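Local coordinates for protein histone-lysine N-methyltransferase family member SUVH9 (Arabidopsis thaliana, PDB 4NJ5) that lacks methyltransferase activity but acts in gene silencing, and may bind methylated DNA and recruit RNA polymerase V to chromatin, at residues Pro467-Gln472 and Thr498-Asp503. Residues are numbered along the deposited sequence; the frame is centred on the assembly and turned at random.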
# COMPACT_ATOMS: atom_id res chain seq x y z
N PRO A 467 -8.37 10.99 -0.48
CA PRO A 467 -6.96 10.83 -0.09
C PRO A 467 -6.56 9.37 0.11
O PRO A 467 -7.38 8.54 0.49
CB PRO A 467 -6.90 11.58 1.24
CG PRO A 467 -8.26 11.38 1.83
CD PRO A 467 -9.22 11.36 0.66
N ASN A 468 -5.29 9.07 -0.14
CA ASN A 468 -4.73 7.76 0.15
C ASN A 468 -3.84 7.78 1.39
O ASN A 468 -3.14 6.81 1.69
CB ASN A 468 -3.96 7.20 -1.05
CG ASN A 468 -2.90 8.15 -1.58
OD1 ASN A 468 -2.63 9.20 -0.99
ND2 ASN A 468 -2.30 7.79 -2.71
N VAL A 469 -3.88 8.90 2.11
CA VAL A 469 -3.09 9.06 3.33
C VAL A 469 -3.95 9.61 4.46
O VAL A 469 -4.63 10.62 4.30
CB VAL A 469 -1.90 10.01 3.11
CG1 VAL A 469 -1.13 10.21 4.41
CG2 VAL A 469 -0.97 9.47 2.02
N ILE A 470 -3.91 8.95 5.61
CA ILE A 470 -4.65 9.41 6.78
C ILE A 470 -3.73 10.04 7.82
O ILE A 470 -2.51 9.84 7.80
CB ILE A 470 -5.45 8.29 7.46
CG1 ILE A 470 -4.51 7.23 8.03
CG2 ILE A 470 -6.46 7.68 6.49
CD1 ILE A 470 -5.18 6.25 8.96
N VAL A 471 -4.35 10.79 8.73
CA VAL A 471 -3.63 11.49 9.78
C VAL A 471 -3.92 10.86 11.14
O VAL A 471 -5.06 10.47 11.42
CB VAL A 471 -4.05 12.98 9.80
CG1 VAL A 471 -3.42 13.70 10.98
CG2 VAL A 471 -3.67 13.66 8.49
N GLN A 472 -2.89 10.75 11.97
CA GLN A 472 -3.04 10.35 13.36
C GLN A 472 -2.24 11.29 14.26
O GLN A 472 -1.10 11.64 13.94
CB GLN A 472 -2.57 8.91 13.57
CG GLN A 472 -3.41 7.85 12.88
CD GLN A 472 -4.74 7.59 13.58
OE1 GLN A 472 -4.85 6.68 14.40
NE2 GLN A 472 -5.75 8.39 13.24
N THR A 498 2.62 6.46 -7.39
CA THR A 498 1.32 7.01 -7.18
C THR A 498 1.42 8.19 -6.25
O THR A 498 2.01 8.11 -5.23
CB THR A 498 0.36 5.96 -6.63
OG1 THR A 498 0.17 4.93 -7.60
CG2 THR A 498 -0.93 6.55 -6.28
N GLU A 499 0.85 9.30 -6.64
CA GLU A 499 0.89 10.48 -5.82
C GLU A 499 0.17 10.30 -4.47
O GLU A 499 -0.86 9.71 -4.38
CB GLU A 499 0.36 11.70 -6.59
CG GLU A 499 0.33 12.97 -5.78
CD GLU A 499 -0.05 14.23 -6.53
OE1 GLU A 499 -0.01 15.28 -5.95
OE2 GLU A 499 -0.39 14.22 -7.68
N LEU A 500 0.76 10.86 -3.44
CA LEU A 500 0.14 10.81 -2.13
C LEU A 500 -0.77 12.01 -1.98
O LEU A 500 -0.44 13.10 -2.44
CB LEU A 500 1.20 10.83 -1.03
CG LEU A 500 2.22 9.69 -1.04
CD1 LEU A 500 3.19 9.87 0.12
CD2 LEU A 500 1.51 8.34 -0.97
N SER A 501 -1.91 11.82 -1.33
CA SER A 501 -2.84 12.92 -1.15
C SER A 501 -3.46 12.94 0.25
O SER A 501 -3.60 11.90 0.89
CB SER A 501 -3.94 12.88 -2.21
OG SER A 501 -4.66 11.67 -2.16
N LEU A 502 -3.82 14.14 0.70
CA LEU A 502 -4.46 14.35 1.99
C LEU A 502 -5.72 15.19 1.82
O LEU A 502 -5.79 16.04 0.94
CB LEU A 502 -3.51 15.08 2.93
CG LEU A 502 -2.37 14.32 3.59
CD1 LEU A 502 -1.28 15.29 4.03
CD2 LEU A 502 -2.89 13.52 4.78
N ASP A 503 -6.71 14.94 2.67
CA ASP A 503 -7.89 15.80 2.72
C ASP A 503 -7.66 16.89 3.75
O ASP A 503 -7.81 16.67 4.95
CB ASP A 503 -9.14 14.99 3.08
CG ASP A 503 -10.43 15.78 2.85
OD1 ASP A 503 -10.36 17.00 2.63
OD2 ASP A 503 -11.52 15.17 2.91
O HOH W 1 -6.33 12.82 4.80
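The carboxamide of Asn468 grips the 498-503 backbone with both its ends. OD1 of Asn468 accepts from the amide N of Ser501 at 2.7 Å. ND2 of Asn468 donates to the carbonyl O of Glu499 at 2.9 Å, a fairly straight bond with that oxygen 16° out of the amide plane. This is part of the pseudoknot that is the hallmark of the SET fold: the HS-x-x-PN segment leading into strand 469-475 meets 498-503, which carries the start of the E-L-S-L-D-Y-G motif; active relatives bind S-adenosylmethionine around these motifs, but SUVH9 does not. CG of Asn468 sits between its own backbone N and carbonyl carbon (chi1 53°), which aims the amide at the 498-503 backbone. A leucine here would probably leave Ser501 N and Glu499 O without their mates. Weak bonds run from Asn468 N and Val469 N to Ser501 O. A second weak bond joins Asn468 N to Ser501 OG. Farther along, a water bridges Val469 O and Asp503 N. CG of Pro467 rests against CB of Asp503, 3.9 Å away. Val469 CG2 meets Leu500 CB at 4.0 Å. Finally, Leu502 CD2 touches both Val469 CG1 and Val471 CG2, each at 3.8 Å.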